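Local coordinates for periplasmic sugar-binding domain protein (Pseudomonas fluorescens Pf-5, PDB 3H75) that probably binds a carbohydrate in the periplasm as a bacterial solute-binding protein, at residues A[132-136]-A[255-259]; A[208-214]-A[235-241]; A[214-218]-A[242-246]; A[164-168]-A[181-185]; A[148-152]-A[195-200]. All blocks are in the same frame, centred on the assembly; numbering follows the deposited sequence.

All five contacts lie in the lobe built on the mixed sheet that runs from strand 177-184 to strand 296-297. Contact 2 forms the core of this sheet, joining two parallel strands through buried backbone hydrogen bonds, and it ends at a bound glycerol. Contact 3 shares D214 with it and ties two helix starts together through an aspartate that accepts from an N-cap serine. Contact 5 is also buried and mostly apolar, a helix lying on strand 146-152. Contact 1 is partly buried, hydrophobic inside and bordered by charged side chains. Contact 4, at the edge strand 177-184, lies at the surface, where a tyrosine hydroxyl meets a glutamate, itself held by a salt bridge within the helix, alongside an apolar leucine.

Contact 1: residues A[132-136]-A[255-259]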
# COMPACT_ATOMS: atom_id res chain seq x y z
N GLU A 132 -5.89 6.25 -15.94
CA GLU A 132 -4.95 5.53 -16.79
C GLU A 132 -5.66 4.48 -17.64
O GLU A 132 -5.36 4.32 -18.83
CB GLU A 132 -3.88 4.85 -15.93
CG GLU A 132 -2.79 5.79 -15.45
CD GLU A 132 -1.90 6.25 -16.58
OE1 GLU A 132 -1.17 5.40 -17.14
OE2 GLU A 132 -1.93 7.45 -16.93
N LEU A 133 -6.59 3.74 -17.03
CA LEU A 133 -7.33 2.72 -17.76
C LEU A 133 -8.11 3.37 -18.89
O LEU A 133 -8.13 2.87 -20.02
CB LEU A 133 -8.29 1.98 -16.82
CG LEU A 133 -7.68 0.97 -15.85
CD1 LEU A 133 -8.78 0.48 -14.91
CD2 LEU A 133 -7.07 -0.21 -16.61
N LEU A 134 -8.76 4.50 -18.59
CA LEU A 134 -9.54 5.21 -19.60
C LEU A 134 -8.64 5.69 -20.73
O LEU A 134 -9.02 5.63 -21.90
CB LEU A 134 -10.26 6.40 -18.96
CG LEU A 134 -11.55 6.04 -18.22
CD1 LEU A 134 -12.07 7.26 -17.46
CD2 LEU A 134 -12.58 5.56 -19.23
N HIS A 135 -7.45 6.15 -20.37
CA HIS A 135 -6.52 6.63 -21.39
C HIS A 135 -6.11 5.52 -22.34
O HIS A 135 -6.08 5.70 -23.56
CB HIS A 135 -5.28 7.22 -20.74
CG HIS A 135 -4.34 7.84 -21.73
ND1 HIS A 135 -4.66 8.97 -22.45
CD2 HIS A 135 -3.12 7.45 -22.16
CE1 HIS A 135 -3.68 9.25 -23.29
NE2 HIS A 135 -2.73 8.34 -23.13
N LYS A 136 -5.78 4.36 -21.79
CA LYS A 136 -5.35 3.23 -22.60
C LYS A 136 -6.48 2.63 -23.44
O LYS A 136 -6.24 2.14 -24.55
CB LYS A 136 -4.72 2.16 -21.71
CG LYS A 136 -3.47 2.67 -20.98
CD LYS A 136 -2.82 1.58 -20.15
CE LYS A 136 -1.65 2.13 -19.36
NZ LYS A 136 -0.62 2.74 -20.23
N LEU A 255 -1.59 -6.82 -17.93
CA LEU A 255 -2.08 -5.96 -16.85
C LEU A 255 -1.75 -4.58 -17.41
O LEU A 255 -0.61 -4.32 -17.79
CB LEU A 255 -1.30 -6.22 -15.56
CG LEU A 255 -1.61 -5.32 -14.36
CD1 LEU A 255 -3.09 -5.36 -14.03
CD2 LEU A 255 -0.79 -5.78 -13.15
N SER A 256 -2.75 -3.69 -17.47
CA SER A 256 -2.55 -2.37 -18.06
C SER A 256 -1.99 -1.27 -17.19
O SER A 256 -1.26 -0.41 -17.67
CB SER A 256 -3.87 -1.89 -18.68
OG SER A 256 -4.24 -2.72 -19.77
N VAL A 257 -2.34 -1.29 -15.91
CA VAL A 257 -1.87 -0.28 -14.97
C VAL A 257 -1.49 -0.94 -13.65
O VAL A 257 -2.23 -1.76 -13.14
CB VAL A 257 -2.97 0.76 -14.68
CG1 VAL A 257 -2.42 1.85 -13.76
CG2 VAL A 257 -3.49 1.36 -15.98
N LEU A 258 -0.33 -0.57 -13.11
CA LEU A 258 0.11 -1.12 -11.83
C LEU A 258 0.72 -0.00 -11.01
O LEU A 258 1.81 0.49 -11.32
CB LEU A 258 1.13 -2.25 -12.04
CG LEU A 258 1.62 -2.97 -10.77
CD1 LEU A 258 0.43 -3.56 -10.00
CD2 LEU A 258 2.59 -4.08 -11.17
N GLU A 259 -0.01 0.42 -9.98
CA GLU A 259 0.45 1.48 -9.08
C GLU A 259 1.31 0.82 -8.01
O GLU A 259 0.86 -0.11 -7.34
CB GLU A 259 -0.74 2.18 -8.41
CG GLU A 259 -1.56 3.08 -9.32
CD GLU A 259 -0.85 4.37 -9.67
OE1 GLU A 259 -0.01 4.82 -8.87
OE2 GLU A 259 -1.14 4.93 -10.75
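V257 meets three side chains of helix 132-136, and the contact sorts into a hydrocarbon part and a margin of charged residues. In the hydrocarbon part V257 CG2 does most of the work: it lies 3.5 Å from E132 CB, and 4.0 Å from L133 CD2. Its position follows from the valine torsion, CG1 standing anti to the backbone N (chi1 -177°) and CG2 beside that nitrogen. L133 CD2 also grazes S256 CB at 4.2 Å, and L133 also touches L236 and S238 on the neighbouring strand.

At the margin K136 supplies its aliphatic stem. Its chain runs out straight over S256, CD coming to 3.9 Å from S256 CB, and CE approaches S256 O at 3.1 Å. The last bond is bent (chi4 -58°), which keeps NZ at 4.1 Å from S256 O, so the aliphatic stem and not the ammonium group covers the carbonyl. The carboxylates of E132 and E259 stay apart, E132 OE1 being 6.4 Å from E259 OE2, and R128 beside E259 may soften their repulsion.

Helix and strand run nearly antiparallel, at 158°. With apolar atoms making the closest side-chain meetings, attachment here rests on dispersion and burial: E132 and K136 lend their CH2 groups to the packing, and the exposed K136 carries its charge toward solvent.

Contact 2: residues A[208-214]-A[235-241]; sequences LVWSAND and LLFSGVN. With GOL (glycerol), chain D.
N241 reaches D214 and a glycerol, probably from the crystallisation liquor, together. Its CB comes to 3.3 Å from D214 OD1, at the base of a side chain that crosses the aspartate at about a right angle, with amide and carboxylate planes 84° apart. At the tip, OD1 of N241 accepts from glycerol O2 at 2.7 Å. N241 ND2 donates to glycerol O3 at 2.9 Å and to D214 OD1 at 3.0 Å, the latter met from above the carboxylate plane. Glycerol O3 takes a second, almost straight N-H from N213 ND2; N213 OD1, at the N-cap, accepts from M216 N, while D214 has its strongest partner in S243.

Behind this polar end the chains pair as parallel strands. V209 N donates to L236 O at 2.8 Å, and S238 N to V209 O at 3.1 Å. Beside them the V209 isopropyl group packs along the F237 ring, CB to CD1 3.5 Å. Where the strands part, one water donates to V209 O and S238 O and accepts from S211 OG.

Strands 206-211 and 236-240, joined through helix 214-226, form a beta-alpha-beta unit. R163 and H262 also bind the glycerol, which lies beyond the strands' C-terminal ends, consistent with the sugar-binding cleft of periplasmic binding proteins.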
# COMPACT_ATOMS: atom_id res chain seq x y z
N LEU A 208 -13.49 -2.39 -18.65
CA LEU A 208 -12.50 -1.98 -17.65
C LEU A 208 -12.71 -2.66 -16.31
O LEU A 208 -13.84 -2.81 -15.86
CB LEU A 208 -12.55 -0.47 -17.43
CG LEU A 208 -12.33 0.46 -18.61
CD1 LEU A 208 -12.53 1.91 -18.14
CD2 LEU A 208 -10.93 0.26 -19.20
N VAL A 209 -11.61 -3.08 -15.68
CA VAL A 209 -11.67 -3.69 -14.36
C VAL A 209 -10.65 -3.00 -13.46
O VAL A 209 -9.44 -3.14 -13.65
CB VAL A 209 -11.37 -5.21 -14.40
CG1 VAL A 209 -11.44 -5.80 -13.00
CG2 VAL A 209 -12.36 -5.91 -15.32
N TRP A 210 -11.16 -2.24 -12.50
CA TRP A 210 -10.35 -1.51 -11.53
C TRP A 210 -10.24 -2.41 -10.30
O TRP A 210 -11.25 -2.91 -9.81
CB TRP A 210 -11.09 -0.22 -11.15
CG TRP A 210 -10.44 0.69 -10.14
CD1 TRP A 210 -9.75 1.84 -10.40
CD2 TRP A 210 -10.56 0.61 -8.70
NE1 TRP A 210 -9.44 2.49 -9.22
CE2 TRP A 210 -9.92 1.76 -8.17
CE3 TRP A 210 -11.14 -0.31 -7.82
CZ2 TRP A 210 -9.85 2.00 -6.79
CZ3 TRP A 210 -11.07 -0.06 -6.45
CH2 TRP A 210 -10.44 1.09 -5.95
N SER A 211 -9.01 -2.65 -9.82
CA SER A 211 -8.80 -3.47 -8.62
C SER A 211 -7.94 -2.72 -7.62
O SER A 211 -6.92 -2.12 -7.99
CB SER A 211 -8.12 -4.79 -8.98
OG SER A 211 -9.00 -5.64 -9.69
N ALA A 212 -8.33 -2.77 -6.35
CA ALA A 212 -7.59 -2.07 -5.30
C ALA A 212 -6.24 -2.71 -4.99
O ALA A 212 -5.44 -2.15 -4.25
CB ALA A 212 -8.43 -1.96 -4.04
N ASN A 213 -5.99 -3.91 -5.51
CA ASN A 213 -4.67 -4.50 -5.33
C ASN A 213 -4.39 -5.47 -6.47
O ASN A 213 -5.30 -5.77 -7.26
CB ASN A 213 -4.50 -5.13 -3.92
CG ASN A 213 -4.94 -6.57 -3.84
OD1 ASN A 213 -5.73 -7.05 -4.65
ND2 ASN A 213 -4.45 -7.28 -2.82
N ASP A 214 -3.14 -5.91 -6.59
CA ASP A 214 -2.76 -6.79 -7.68
C ASP A 214 -3.25 -8.22 -7.58
O ASP A 214 -3.57 -8.83 -8.60
CB ASP A 214 -1.23 -6.75 -7.89
CG ASP A 214 -0.44 -7.21 -6.68
OD1 ASP A 214 -1.01 -7.31 -5.57
OD2 ASP A 214 0.77 -7.46 -6.85
N LEU A 235 -10.06 -6.13 -22.70
CA LEU A 235 -10.49 -5.92 -21.33
C LEU A 235 -9.26 -5.43 -20.58
O LEU A 235 -8.25 -6.13 -20.51
CB LEU A 235 -10.99 -7.24 -20.74
CG LEU A 235 -11.59 -7.23 -19.33
CD1 LEU A 235 -12.75 -6.25 -19.26
CD2 LEU A 235 -12.05 -8.64 -18.96
N LEU A 236 -9.33 -4.22 -20.04
CA LEU A 236 -8.18 -3.64 -19.35
C LEU A 236 -8.29 -3.66 -17.83
O LEU A 236 -9.32 -3.28 -17.26
CB LEU A 236 -7.96 -2.21 -19.84
CG LEU A 236 -7.93 -2.04 -21.36
CD1 LEU A 236 -7.46 -0.64 -21.70
CD2 LEU A 236 -7.00 -3.08 -22.00
N PHE A 237 -7.21 -4.09 -17.19
CA PHE A 237 -7.12 -4.23 -15.73
C PHE A 237 -6.08 -3.33 -15.08
O PHE A 237 -5.01 -3.07 -15.65
CB PHE A 237 -6.71 -5.67 -15.38
CG PHE A 237 -7.72 -6.70 -15.77
CD1 PHE A 237 -8.56 -7.24 -14.81
CD2 PHE A 237 -7.82 -7.14 -17.09
CE1 PHE A 237 -9.49 -8.22 -15.15
CE2 PHE A 237 -8.75 -8.11 -17.44
CZ PHE A 237 -9.58 -8.65 -16.47
N SER A 238 -6.40 -2.86 -13.87
CA SER A 238 -5.48 -2.06 -13.08
C SER A 238 -5.28 -2.75 -11.73
O SER A 238 -6.13 -3.53 -11.29
CB SER A 238 -6.03 -0.65 -12.84
OG SER A 238 -7.14 -0.67 -11.96
N GLY A 239 -4.15 -2.46 -11.09
CA GLY A 239 -3.87 -3.04 -9.79
C GLY A 239 -2.89 -2.20 -8.99
O GLY A 239 -2.30 -1.25 -9.52
N VAL A 240 -2.74 -2.55 -7.71
CA VAL A 240 -1.81 -1.87 -6.80
C VAL A 240 -0.91 -2.92 -6.15
O VAL A 240 -1.38 -4.00 -5.81
CB VAL A 240 -2.57 -1.13 -5.68
CG1 VAL A 240 -1.58 -0.39 -4.79
CG2 VAL A 240 -3.56 -0.15 -6.27
N ASN A 241 0.37 -2.58 -5.98
CA ASN A 241 1.41 -3.42 -5.37
C ASN A 241 2.48 -3.77 -6.40
O ASN A 241 2.55 -3.14 -7.47
CB ASN A 241 0.86 -4.71 -4.75
CG ASN A 241 -0.10 -4.47 -3.58
OD1 ASN A 241 -0.23 -3.36 -3.08
ND2 ASN A 241 -0.77 -5.54 -3.15
C1 GOL D . -2.69 -2.75 1.13
O1 GOL D . -1.99 -1.59 1.10
C2 GOL D . -2.15 -3.60 0.00
O2 GOL D . -2.24 -2.89 -1.30
C3 GOL D . -2.94 -4.93 0.02
O3 GOL D . -2.63 -5.87 -0.92
O HOH W 1 -8.11 -5.21 -12.16

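Contact 3: residues A[214-218]-A[242-246]; sequences DEMAL and SSPEA
L218 lies obliquely across E245, its CD1 resting 3.9 Å from E245 CB and close along the rest of that extended side chain. The glutamate leaves the backbone with CG anti to N (chi1 -158°), which draws its methylenes over the leucine and carries its carboxylate on to a salt bridge with R189. The same leucine methyl reaches the start of the second helix, 4.1 Å from A246 N, so this one branch touches both E245 and A246 in the first turn of helix 244-252.

The polar half of the contact centres on D214 OD2, which accepts two bonds from one residue. S243 N donates at 3.0 Å, nearly along the C-O axis of the carboxylate, and S243 OG donates at 2.7 Å from above the carboxylate plane. The serine is itself the N-cap of helix 244-252: its OG accepts from A246 N at 3.2 Å, with an N-H...O angle of 150°. A relay therefore runs from a helix-start amide through the serine hydroxyl to the aspartate, which stands in the first turn of its own helix, 214-226. In this alpha/beta lobe both helices begin just beyond the C-terminal ends of parallel strands, and the relay links those two starts side by side.

Methyl A246 CB packs against the aspartate, 3.7 Å from D214 CB and 3.5 Å from D214 OD2. The two N-H-rich helix starts would be expected to stabilise a negative charge on this buried carboxylate. T17, from helix 17-33 next to the other sheet, touches E215, S243 and P244.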
# COMPACT_ATOMS: atom_id res chain seq x y z
N ASP A 214 -3.14 -5.91 -6.59
CA ASP A 214 -2.76 -6.79 -7.68
C ASP A 214 -3.25 -8.22 -7.58
O ASP A 214 -3.57 -8.83 -8.60
CB ASP A 214 -1.23 -6.75 -7.89
CG ASP A 214 -0.44 -7.21 -6.68
OD1 ASP A 214 -1.01 -7.31 -5.57
OD2 ASP A 214 0.77 -7.46 -6.85
N GLU A 215 -3.33 -8.74 -6.36
CA GLU A 215 -3.81 -10.10 -6.14
C GLU A 215 -5.19 -10.27 -6.77
O GLU A 215 -5.45 -11.22 -7.52
CB GLU A 215 -3.92 -10.39 -4.64
CG GLU A 215 -2.62 -10.31 -3.84
CD GLU A 215 -1.73 -11.52 -4.01
OE1 GLU A 215 -2.27 -12.63 -4.24
OE2 GLU A 215 -0.50 -11.38 -3.89
N MSE A 216 -6.09 -9.34 -6.46
CA MSE A 216 -7.44 -9.40 -6.99
C MSE A 216 -7.47 -9.22 -8.50
O MSE A 216 -8.23 -9.89 -9.19
CB MSE A 216 -8.32 -8.36 -6.30
CG MSE A 216 -8.48 -8.62 -4.81
SE MSE A 216 -9.71 -7.47 -3.92
CE MSE A 216 -8.80 -5.76 -4.26
N ALA A 217 -6.62 -8.34 -9.03
CA ALA A 217 -6.58 -8.14 -10.47
C ALA A 217 -6.19 -9.45 -11.16
O ALA A 217 -6.80 -9.85 -12.15
CB ALA A 217 -5.58 -7.03 -10.82
N LEU A 218 -5.17 -10.13 -10.63
CA LEU A 218 -4.72 -11.39 -11.21
C LEU A 218 -5.82 -12.45 -11.16
O LEU A 218 -5.95 -13.28 -12.07
CB LEU A 218 -3.47 -11.88 -10.47
CG LEU A 218 -2.25 -10.98 -10.67
CD1 LEU A 218 -1.14 -11.42 -9.74
CD2 LEU A 218 -1.81 -11.02 -12.13
N SER A 242 3.32 -4.76 -6.10
CA SER A 242 4.39 -5.14 -7.02
C SER A 242 4.78 -6.61 -6.93
O SER A 242 5.97 -6.94 -6.95
CB SER A 242 5.62 -4.26 -6.78
OG SER A 242 6.09 -4.40 -5.44
N SER A 243 3.79 -7.49 -6.84
CA SER A 243 4.10 -8.92 -6.77
C SER A 243 4.81 -9.32 -8.06
O SER A 243 4.59 -8.72 -9.11
CB SER A 243 2.83 -9.74 -6.60
OG SER A 243 2.01 -9.66 -7.76
N PRO A 244 5.67 -10.34 -7.99
CA PRO A 244 6.40 -10.79 -9.18
C PRO A 244 5.47 -11.05 -10.36
O PRO A 244 5.77 -10.62 -11.48
CB PRO A 244 7.10 -12.05 -8.70
CG PRO A 244 7.38 -11.74 -7.26
CD PRO A 244 6.08 -11.11 -6.80
N GLU A 245 4.36 -11.74 -10.12
CA GLU A 245 3.42 -12.05 -11.19
C GLU A 245 2.78 -10.80 -11.79
O GLU A 245 2.57 -10.72 -13.00
CB GLU A 245 2.33 -13.00 -10.68
CG GLU A 245 1.65 -13.78 -11.79
CD GLU A 245 0.60 -14.74 -11.28
OE1 GLU A 245 0.81 -15.32 -10.19
OE2 GLU A 245 -0.42 -14.93 -11.96
N ALA A 246 2.47 -9.82 -10.94
CA ALA A 246 1.86 -8.59 -11.43
C ALA A 246 2.85 -7.79 -12.27
O ALA A 246 2.48 -7.22 -13.30
CB ALA A 246 1.38 -7.74 -10.25

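Contact 4: residues A[164-168]-A[181-185]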
# COMPACT_ATOMS: atom_id res chain seq x y z
N GLU A 164 -10.96 3.79 -3.02
CA GLU A 164 -12.30 3.89 -3.58
C GLU A 164 -12.69 5.35 -3.74
O GLU A 164 -13.36 5.72 -4.71
CB GLU A 164 -13.34 3.20 -2.70
CG GLU A 164 -14.71 3.15 -3.35
CD GLU A 164 -15.77 2.48 -2.50
OE1 GLU A 164 -15.42 1.55 -1.74
OE2 GLU A 164 -16.96 2.87 -2.61
N ARG A 165 -12.29 6.19 -2.79
CA ARG A 165 -12.62 7.61 -2.89
C ARG A 165 -12.02 8.17 -4.17
O ARG A 165 -12.66 8.94 -4.88
CB ARG A 165 -12.08 8.38 -1.67
CG ARG A 165 -12.14 9.90 -1.81
CD ARG A 165 -13.56 10.41 -2.03
NE ARG A 165 -13.57 11.85 -2.28
CZ ARG A 165 -14.65 12.54 -2.65
NH1 ARG A 165 -15.81 11.92 -2.82
NH2 ARG A 165 -14.56 13.85 -2.86
N GLY A 166 -10.79 7.76 -4.48
CA GLY A 166 -10.13 8.22 -5.69
C GLY A 166 -10.90 7.75 -6.91
O GLY A 166 -11.09 8.50 -7.86
N LEU A 167 -11.33 6.49 -6.87
CA LEU A 167 -12.12 5.93 -7.97
C LEU A 167 -13.40 6.74 -8.16
O LEU A 167 -13.75 7.09 -9.29
CB LEU A 167 -12.49 4.47 -7.66
CG LEU A 167 -13.57 3.83 -8.54
CD1 LEU A 167 -13.05 3.69 -9.97
CD2 LEU A 167 -13.95 2.45 -7.97
N ARG A 168 -14.09 7.03 -7.06
CA ARG A 168 -15.33 7.80 -7.13
C ARG A 168 -15.11 9.18 -7.73
O ARG A 168 -15.95 9.68 -8.46
CB ARG A 168 -15.95 7.94 -5.73
CG ARG A 168 -16.35 6.62 -5.08
CD ARG A 168 -17.55 5.98 -5.77
NE ARG A 168 -17.90 4.70 -5.15
CZ ARG A 168 -18.90 3.92 -5.56
NH1 ARG A 168 -19.66 4.28 -6.58
NH2 ARG A 168 -19.12 2.75 -4.96
N GLN A 181 -20.82 -2.67 -10.98
CA GLN A 181 -20.77 -3.25 -9.65
C GLN A 181 -19.39 -3.11 -9.03
O GLN A 181 -18.37 -3.25 -9.71
CB GLN A 181 -21.11 -4.74 -9.72
CG GLN A 181 -21.45 -5.36 -8.39
CD GLN A 181 -22.89 -5.80 -8.33
OE1 GLN A 181 -23.28 -6.75 -9.01
NE2 GLN A 181 -23.69 -5.11 -7.53
N LEU A 182 -19.37 -2.81 -7.74
CA LEU A 182 -18.14 -2.73 -6.98
C LEU A 182 -18.31 -3.77 -5.90
O LEU A 182 -19.29 -3.73 -5.15
CB LEU A 182 -17.93 -1.34 -6.36
CG LEU A 182 -16.69 -1.20 -5.47
CD1 LEU A 182 -16.20 0.24 -5.47
CD2 LEU A 182 -17.01 -1.66 -4.05
N VAL A 183 -17.40 -4.73 -5.83
CA VAL A 183 -17.48 -5.76 -4.81
C VAL A 183 -16.24 -5.70 -3.93
O VAL A 183 -15.23 -5.09 -4.30
CB VAL A 183 -17.60 -7.18 -5.42
CG1 VAL A 183 -18.92 -7.30 -6.16
CG2 VAL A 183 -16.44 -7.46 -6.36
N TYR A 184 -16.32 -6.32 -2.76
CA TYR A 184 -15.21 -6.33 -1.84
C TYR A 184 -14.54 -7.69 -1.89
O TYR A 184 -15.07 -8.68 -1.38
CB TYR A 184 -15.71 -5.98 -0.44
CG TYR A 184 -16.09 -4.52 -0.34
CD1 TYR A 184 -15.11 -3.53 -0.26
CD2 TYR A 184 -17.43 -4.11 -0.43
CE1 TYR A 184 -15.44 -2.18 -0.29
CE2 TYR A 184 -17.77 -2.76 -0.45
CZ TYR A 184 -16.77 -1.80 -0.38
OH TYR A 184 -17.09 -0.46 -0.44
N GLY A 185 -13.38 -7.73 -2.54
CA GLY A 185 -12.62 -8.96 -2.67
C GLY A 185 -11.71 -9.25 -1.50
O GLY A 185 -11.02 -10.26 -1.49
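Helix 164-168 and strand 181-184 run almost exactly antiparallel, 177° apart, with E164 facing L182 across an axis separation of 12.5 Å. Side chains must therefore stretch to close the gap. E164 does so fully extended, its CG anti to the backbone N (chi1 -173°), and its two carboxylate oxygens go to different partners. Y184 OH donates to the syn lone pair of E164 OE1 at 2.9 Å, while ring and carboxylate planes stand 44° apart. On the helix side R168 grips E164 OE2 with two nitrogens in a side-on salt bridge: NH2 at 3.2 Å from above the carboxylate plane, and NE at 3.3 Å through the anti lone pair. The carboxylate is thereby fixed in its rotation.

L182 packs alongside these polar groups. Its CD1 lies 3.7 Å from E164 CD and 4.0 Å from L167 CD2, and R168 NH2 also comes close. L182 CD2 packs on one face of the Y184 ring, 3.6 Å above the plane and offset toward the rim.

The helix belongs to the beta-alpha-beta unit of strand 146-152, helix 158-173 and strand 177-184, whose return strand forms an edge of the sheet in this alpha/beta lobe.

Contact 5: residues A[148-152]-A[195-200]; sequences LLAFS and QAQQLL
The carbonyl oxygen of Q195 accepts the N-H of L199 at 2.9 Å and, weakly, that of Q198, a helical turn that sets Q195 and L199 on the same side, facing the ring of F151. The ring reaches them from the strand. Q195 CB stands at its edge, near the ring plane, 3.8 Å from F151 CE1, and the glutamine slides past the phenylalanine in the opposite direction with its amide plane turned 56° from the ring. F151 CZ, at the far end of the ring, touches A196 CB at 3.9 Å and L199 CD1 at the same distance. The glutamine amide goes on to a weak hydrogen bond with Y184 O through NE2.

Strand 146-152 and helix 189-202 run nearly antiparallel, at 163°, with segment axes 10.5 Å apart. This helix connects strand 177-184 to strand 206-211, and strand 146-152 lies between those two in the sheet, so the connection crosses over strand 146-152. Such crossovers are part of the Rossmann-like layering of periplasmic binding protein lobes.

Two residues earlier on the same face of the strand, L149 meets the next part of the helix. Its CG stands beside the backbone N (chi1 -71°), the same choice as in F151, and both side chains lean the same way toward the helix. L149 CD1 touches both L199 CB at 3.8 Å and L200 CD2 at 3.6 Å. Helix 214-226 borders this buried patch: A196 packs against A220 and A223, and L200 against A224.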
# COMPACT_ATOMS: atom_id res chain seq x y z
N LEU A 148 -17.70 -0.74 -16.40
CA LEU A 148 -16.63 -1.00 -15.45
C LEU A 148 -17.02 -1.87 -14.27
O LEU A 148 -18.14 -1.79 -13.77
CB LEU A 148 -16.14 0.35 -14.90
CG LEU A 148 -15.28 0.37 -13.64
CD1 LEU A 148 -13.84 0.05 -13.98
CD2 LEU A 148 -15.38 1.76 -13.01
N LEU A 149 -16.08 -2.71 -13.83
CA LEU A 149 -16.27 -3.55 -12.65
C LEU A 149 -15.17 -3.10 -11.71
O LEU A 149 -14.06 -2.79 -12.15
CB LEU A 149 -16.09 -5.04 -12.97
CG LEU A 149 -17.18 -5.70 -13.82
CD1 LEU A 149 -16.80 -7.16 -14.10
CD2 LEU A 149 -18.52 -5.63 -13.09
N ALA A 150 -15.47 -3.04 -10.42
CA ALA A 150 -14.46 -2.64 -9.44
C ALA A 150 -14.35 -3.66 -8.31
O ALA A 150 -15.35 -4.12 -7.78
CB ALA A 150 -14.78 -1.27 -8.88
N PHE A 151 -13.11 -4.00 -7.97
CA PHE A 151 -12.84 -4.94 -6.89
C PHE A 151 -12.07 -4.19 -5.83
O PHE A 151 -10.93 -3.78 -6.05
CB PHE A 151 -12.01 -6.11 -7.41
CG PHE A 151 -12.76 -7.02 -8.34
CD1 PHE A 151 -13.41 -8.14 -7.85
CD2 PHE A 151 -12.85 -6.72 -9.69
CE1 PHE A 151 -14.15 -8.95 -8.69
CE2 PHE A 151 -13.60 -7.53 -10.55
CZ PHE A 151 -14.25 -8.65 -10.04
N SER A 152 -12.69 -3.99 -4.67
CA SER A 152 -12.02 -3.27 -3.59
C SER A 152 -11.50 -4.27 -2.57
O SER A 152 -11.74 -5.46 -2.69
CB SER A 152 -12.98 -2.27 -2.94
OG SER A 152 -12.27 -1.40 -2.08
N GLN A 195 -15.68 -14.05 -7.72
CA GLN A 195 -16.60 -12.95 -7.98
C GLN A 195 -16.56 -12.57 -9.46
O GLN A 195 -17.61 -12.29 -10.06
CB GLN A 195 -16.24 -11.74 -7.11
CG GLN A 195 -16.39 -12.00 -5.61
CD GLN A 195 -15.82 -10.87 -4.75
OE1 GLN A 195 -14.68 -10.44 -4.95
NE2 GLN A 195 -16.61 -10.39 -3.80
N ALA A 196 -15.36 -12.55 -10.04
CA ALA A 196 -15.19 -12.19 -11.45
C ALA A 196 -15.85 -13.19 -12.39
O ALA A 196 -16.39 -12.81 -13.43
CB ALA A 196 -13.70 -12.07 -11.78
N GLN A 197 -15.80 -14.47 -12.04
CA GLN A 197 -16.42 -15.49 -12.89
C GLN A 197 -17.88 -15.14 -13.11
O GLN A 197 -18.41 -15.28 -14.21
CB GLN A 197 -16.33 -16.87 -12.23
CG GLN A 197 -14.96 -17.50 -12.24
CD GLN A 197 -14.99 -18.90 -11.65
OE1 GLN A 197 -15.36 -19.09 -10.49
NE2 GLN A 197 -14.61 -19.89 -12.45
N GLN A 198 -18.54 -14.70 -12.04
CA GLN A 198 -19.95 -14.35 -12.11
C GLN A 198 -20.17 -12.99 -12.77
O GLN A 198 -20.96 -12.88 -13.72
CB GLN A 198 -20.54 -14.33 -10.70
CG GLN A 198 -20.39 -15.64 -9.95
CD GLN A 198 -20.88 -15.55 -8.51
OE1 GLN A 198 -22.04 -15.24 -8.26
NE2 GLN A 198 -19.99 -15.82 -7.57
N LEU A 199 -19.47 -11.98 -12.29
CA LEU A 199 -19.61 -10.62 -12.81
C LEU A 199 -19.30 -10.44 -14.29
O LEU A 199 -20.03 -9.74 -15.00
CB LEU A 199 -18.74 -9.66 -11.98
CG LEU A 199 -19.17 -9.50 -10.51
CD1 LEU A 199 -18.11 -8.73 -9.74
CD2 LEU A 199 -20.51 -8.78 -10.44
N LEU A 200 -18.23 -11.06 -14.78
CA LEU A 200 -17.86 -10.92 -16.18
C LEU A 200 -18.85 -11.61 -17.11
O LEU A 200 -18.94 -11.28 -18.29
CB LEU A 200 -16.45 -11.45 -16.43
CG LEU A 200 -15.34 -10.53 -15.91
CD1 LEU A 200 -13.99 -11.23 -16.05
CD2 LEU A 200 -15.35 -9.22 -16.69